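Local coordinates for putative lipoprotein (Parabacteroides distasonis ATCC 8503, PDB 3JX8) that is of unproven function but, as a putative lipid-binding lipoprotein with an adhesin-like beta-helical domain, probably acts in adhesion at the cell surface, at residues Glu121-Gly126 and Glu142-Gly147; Cys163-Ser168 and Phe182-Ser187. One frame throughout, in Å; residues are numbered along the deposited sequence.

Contact 1: Glu121-Gly126 and Glu142-Gly147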
loop_
_atom_site.group_PDB
_atom_site.type_symbol
_atom_site.label_atom_id
_atom_site.label_comp_id
_atom_site.label_asym_id
_atom_site.label_seq_id
_atom_site.Cartn_x
_atom_site.Cartn_y
_atom_site.Cartn_z
ATOM N N GLU A 121 6.316 17.980 0.340
ATOM C CA GLU A 121 5.800 16.626 0.549
ATOM C C GLU A 121 4.423 16.646 1.205
ATOM O O GLU A 121 4.262 17.176 2.311
ATOM C CB GLU A 121 6.760 15.857 1.444
ATOM C CG GLU A 121 6.378 14.412 1.664
ATOM C CD GLU A 121 7.387 13.684 2.505
ATOM O OE1 GLU A 121 8.593 13.798 2.221
ATOM O OE2 GLU A 121 6.985 13.015 3.457
ATOM N N ILE A 122 3.440 16.079 0.518
ATOM C CA ILE A 122 2.073 15.926 1.032
ATOM C C ILE A 122 1.802 14.461 1.383
ATOM O O ILE A 122 1.936 13.571 0.522
ATOM C CB ILE A 122 1.050 16.352 -0.013
ATOM C CG1 ILE A 122 1.308 17.786 -0.433
ATOM C CG2 ILE A 122 -0.370 16.249 0.523
ATOM C CD1 ILE A 122 0.190 18.335 -1.205
ATOM N N ASN A 123 1.443 14.215 2.646
ATOM C CA ASN A 123 1.104 12.873 3.136
ATOM C C ASN A 123 -0.309 12.912 3.723
ATOM O O ASN A 123 -0.570 13.635 4.688
ATOM C CB ASN A 123 2.079 12.406 4.202
ATOM C CG ASN A 123 3.525 12.362 3.715
ATOM O OD1 ASN A 123 3.849 11.696 2.733
ATOM N ND2 ASN A 123 4.403 13.042 4.434
HETATM N N MSE A 124 -1.224 12.187 3.103
HETATM C CA MSE A 124 -2.595 12.057 3.570
HETATM C C MSE A 124 -3.011 10.608 3.916
HETATM O O MSE A 124 -2.758 9.690 3.136
HETATM C CB MSE A 124 -3.517 12.556 2.506
HETATM C CG MSE A 124 -4.915 11.836 2.550
HETATM SE SE MSE A 124 -6.085 13.241 2.186
HETATM C CE MSE A 124 -6.718 13.584 4.063
ATOM N N ALA A 125 -3.661 10.418 5.070
ATOM C CA ALA A 125 -4.321 9.167 5.394
ATOM C C ALA A 125 -5.804 9.467 5.622
ATOM O O ALA A 125 -6.158 10.380 6.374
ATOM C CB ALA A 125 -3.677 8.508 6.619
ATOM N N GLY A 126 -6.670 8.726 4.947
ATOM C CA GLY A 126 -8.098 8.814 5.144
ATOM C C GLY A 126 -8.938 9.121 3.915
ATOM O O GLY A 126 -8.519 8.924 2.762
ATOM N N GLU A 142 5.919 15.907 -3.833
ATOM C CA GLU A 142 5.610 14.512 -3.525
ATOM C C GLU A 142 4.210 14.446 -2.923
ATOM O O GLU A 142 3.897 15.193 -1.983
ATOM C CB GLU A 142 6.654 13.984 -2.575
ATOM C CG GLU A 142 6.647 12.519 -2.416
ATOM C CD GLU A 142 7.804 12.005 -1.580
ATOM O OE1 GLU A 142 8.962 12.350 -1.887
ATOM O OE2 GLU A 142 7.553 11.227 -0.639
ATOM N N CYS A 143 3.351 13.627 -3.514
ATOM C CA CYS A 143 1.961 13.389 -3.055
ATOM C C CYS A 143 1.761 11.929 -2.668
ATOM O O CYS A 143 1.682 11.033 -3.536
ATOM C CB CYS A 143 0.988 13.668 -4.182
ATOM S SG CYS A 143 0.927 15.366 -4.700
ATOM N N ASN A 144 1.676 11.681 -1.376
ATOM C CA ASN A 144 1.516 10.356 -0.874
ATOM C C ASN A 144 0.197 10.243 -0.193
ATOM O O ASN A 144 -0.183 11.117 0.622
ATOM C CB ASN A 144 2.617 10.072 0.102
ATOM C CG ASN A 144 3.971 10.270 -0.514
ATOM O OD1 ASN A 144 4.197 9.869 -1.663
ATOM N ND2 ASN A 144 4.872 10.913 0.216
HETATM N N MSE A 145 -0.521 9.181 -0.511
HETATM C CA MSE A 145 -1.732 8.896 0.231
HETATM C C MSE A 145 -2.042 7.417 0.502
HETATM O O MSE A 145 -1.647 6.497 -0.278
HETATM C CB MSE A 145 -2.899 9.586 -0.410
HETATM C CG MSE A 145 -3.333 9.054 -1.714
HETATM SE SE MSE A 145 -5.252 9.519 -1.813
HETATM C CE MSE A 145 -5.956 8.296 -0.459
ATOM N N ALA A 146 -2.686 7.192 1.652
ATOM C CA ALA A 146 -3.171 5.877 2.023
ATOM C C ALA A 146 -4.610 6.069 2.455
ATOM O O ALA A 146 -4.907 6.697 3.502
ATOM C CB ALA A 146 -2.313 5.246 3.140
ATOM N N GLY A 147 -5.519 5.566 1.639
ATOM C CA GLY A 147 -6.925 5.620 1.976
ATOM C C GLY A 147 -7.787 5.756 0.760
ATOM O O GLY A 147 -7.337 5.508 -0.353
HETATM O O HOH W 1 10.284 14.249 -0.333
#

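Contact 2: Cys163-Ser168 and Phe182-Ser187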
loop_
_atom_site.group_PDB
_atom_site.type_symbol
_atom_site.label_atom_id
_atom_site.label_comp_id
_atom_site.label_asym_id
_atom_site.label_seq_id
_atom_site.Cartn_x
_atom_site.Cartn_y
_atom_site.Cartn_z
ATOM N N CYS A 163 4.217 10.529 -6.991
ATOM C CA CYS A 163 2.943 10.163 -6.348
ATOM C C CYS A 163 2.869 8.695 -6.015
ATOM O O CYS A 163 3.050 7.846 -6.915
ATOM C CB CYS A 163 1.763 10.474 -7.269
ATOM S SG CYS A 163 1.712 12.152 -7.841
ATOM N N SER A 164 2.542 8.403 -4.753
ATOM C CA SER A 164 2.319 7.053 -4.272
ATOM C C SER A 164 0.964 6.978 -3.590
ATOM O O SER A 164 0.661 7.752 -2.668
ATOM C CB SER A 164 3.383 6.665 -3.288
ATOM O OG SER A 164 4.643 6.858 -3.872
ATOM N N LEU A 165 0.174 6.015 -4.030
ATOM C CA LEU A 165 -1.187 5.805 -3.584
ATOM C C LEU A 165 -1.295 4.389 -3.036
ATOM O O LEU A 165 -0.990 3.421 -3.748
ATOM C CB LEU A 165 -2.116 5.974 -4.793
ATOM C CG LEU A 165 -3.585 5.582 -4.697
ATOM C CD1 LEU A 165 -4.235 6.107 -3.445
ATOM C CD2 LEU A 165 -4.282 6.113 -5.967
ATOM N N ALA A 166 -1.652 4.252 -1.759
ATOM C CA ALA A 166 -2.000 2.944 -1.181
ATOM C C ALA A 166 -3.503 2.951 -1.022
ATOM O O ALA A 166 -4.102 3.970 -0.639
ATOM C CB ALA A 166 -1.295 2.687 0.177
ATOM N N SER A 167 -4.117 1.811 -1.310
ATOM C CA SER A 167 -5.550 1.610 -1.144
ATOM C C SER A 167 -6.356 2.139 -2.324
ATOM O O SER A 167 -5.882 2.097 -3.458
ATOM C CB SER A 167 -6.061 2.134 0.213
ATOM O OG SER A 167 -7.240 1.434 0.615
ATOM N N SER A 168 -7.575 2.601 -2.069
ATOM C CA SER A 168 -8.590 2.731 -3.116
ATOM C C SER A 168 -8.832 4.140 -3.632
ATOM O O SER A 168 -9.675 4.333 -4.503
ATOM C CB SER A 168 -9.926 2.174 -2.581
ATOM O OG SER A 168 -10.346 2.925 -1.457
ATOM N N PHE A 182 4.942 7.532 -10.665
ATOM C CA PHE A 182 3.573 7.215 -10.260
ATOM C C PHE A 182 3.437 5.785 -9.760
ATOM O O PHE A 182 3.742 4.821 -10.490
ATOM C CB PHE A 182 2.635 7.395 -11.437
ATOM C CG PHE A 182 2.592 8.785 -11.968
ATOM C CD1 PHE A 182 2.339 9.855 -11.135
ATOM C CD2 PHE A 182 2.757 9.033 -13.317
ATOM C CE1 PHE A 182 2.290 11.155 -11.640
ATOM C CE2 PHE A 182 2.692 10.336 -13.822
ATOM C CZ PHE A 182 2.454 11.398 -12.971
ATOM N N ASN A 183 2.956 5.635 -8.533
ATOM C CA ASN A 183 2.921 4.344 -7.865
ATOM C C ASN A 183 1.559 4.101 -7.248
ATOM O O ASN A 183 1.044 4.953 -6.522
ATOM C CB ASN A 183 3.967 4.301 -6.786
ATOM C CG ASN A 183 5.311 4.659 -7.299
ATOM O OD1 ASN A 183 6.011 3.823 -7.867
ATOM N ND2 ASN A 183 5.675 5.933 -7.172
ATOM N N VAL A 184 0.961 2.968 -7.584
ATOM C CA VAL A 184 -0.280 2.518 -6.965
ATOM C C VAL A 184 -0.121 1.115 -6.341
ATOM O O VAL A 184 0.303 0.171 -7.024
ATOM C CB VAL A 184 -1.414 2.492 -7.991
ATOM C CG1 VAL A 184 -2.687 1.957 -7.337
ATOM C CG2 VAL A 184 -1.607 3.885 -8.562
ATOM N N ALA A 185 -0.457 0.986 -5.049
ATOM C CA ALA A 185 -0.506 -0.306 -4.370
ATOM C C ALA A 185 -1.918 -0.471 -3.832
ATOM O O ALA A 185 -2.219 -0.074 -2.698
ATOM C CB ALA A 185 0.524 -0.375 -3.244
ATOM N N GLY A 186 -2.778 -1.080 -4.625
ATOM C CA GLY A 186 -4.178 -1.233 -4.272
ATOM C C GLY A 186 -5.060 -1.009 -5.486
ATOM O O GLY A 186 -4.602 -1.098 -6.616
ATOM N N SER A 187 -6.322 -0.684 -5.241
ATOM C CA SER A 187 -7.312 -0.596 -6.312
ATOM C C SER A 187 -7.476 0.824 -6.815
ATOM O O SER A 187 -8.218 1.044 -7.738
ATOM C CB SER A 187 -8.660 -1.162 -5.844
ATOM O OG SER A 187 -9.160 -0.431 -4.734
#

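Contact 1: Glu121-Gly126 and Glu142-Gly147
Glu121-Gly126 and Glu142-Gly147 pair as neighbouring parallel strands, one rung apart in a long solenoid, with like residues facing like: Glu121 beside Glu142, Asn123 beside Asn144, Ala125 beside Ala146. Five backbone hydrogen bonds join them, from Ile122 N to Glu142 O (2.7 Å) down to Gly126 N to Ala146 O (3.1 Å). On the face that carries the asparagines, the two amides lie side by side with their planes 15° apart. Asn144 ND2 donates to Asn123 OD1 at 2.8 Å, nearly straight and within its own amide plane. The same ND2 also reaches back along its strand to Glu142 OE2 (2.8 Å), while Asn123 ND2 bonds Glu121 OE2 in the same way and Asn102 OD1 of the neighbouring strand 100-104, so that each amide is held flat. Each carboxylate offers the anti lone pair of OE2. With CG anti to the backbone N (chi1 -176° in Glu121, and Glu142 alike) and the chains extended, the two glutamates run alongside each other, their carboxylates stacked 9° apart. Glu121 OE1 is 4.0 Å from Glu142 OE2; a water that donates to OE1 of both residues probably eases the like charges. On the other face Ile122, Cys143 and the selenomethionines Met124 and Met145 turn inward, the last two meeting at CB, and pack on Val130 and Ile151 of the next solenoid wall. Stacked identical side chains, here an asparagine row on parallel strands, are characteristic of the right-handed beta-helix of the pectate lyase-like clan.

Contact 2: Cys163-Ser168 and Phe182-Ser187
Phe182 meets Cys163 edge-on beneath two parallel strands. Its CB leaves on the face shared by Cys163, Leu165 and Val184, and CG stands anti to the carbonyl carbon (chi1 -61°). From there CD1 comes 4.0 Å from Cys163 CB, which lies at the ring edge and in its plane, and CE1 comes 4.0 Å from Cys163 SG. The sulfur is thus beside the ring, 89° off its normal, a sulfur-aromatic contact made at the rim. The ring also packs on Val173, Ile190 and Val212, strand residues from the other side of the interior. This is the hydrophobic filling of a parallel beta-helix, in which successive coils stack their inward residues; Leu165 CB and Val184 CG2 continue it at 4.3 Å. On the opposite face, Asn183 grips one carbonyl twice: its backbone N bonds Cys163 O at 2.7 Å, and its ND2 reaches the same oxygen at 3.3 Å from above the carbonyl plane. ND2 also bonds Ser181 OG, while OD1 takes a hydrogen bond from Asn203 ND2 of the next coil. Ser164 OG lies 3.6 Å from Asn183 ND2. Nearer the strand ends Ala185 N bonds Leu165 O, and Ser167 N bonds Ala185 O before the chains turn away. Ala166 and Ala185 pack against Ala185 and Ala166, respectively, of the second subunit.

Overall arrangement
Contacts 1 and 2 are consecutive in the chain, the first closing at Gly147 before the second opens at Cys163, and their centres are 10 Å apart. All four strands, 120-125, 140-146, 160-166 and 180-185, are adjacent and parallel in the same face of the solenoid. The contacts join directly across 140-146 and 160-166: Met145 N and O probably bond Ser164 O and Ala166 N, while Met145 CG packs on Leu165 CD1. The apolar interior thus continues from one contact to the next, whereas on the outer face Ser164 stands where contact 1 has asparagines. Both contacts also touch the second subunit through their alanines, placing this face at the interface of the two chains.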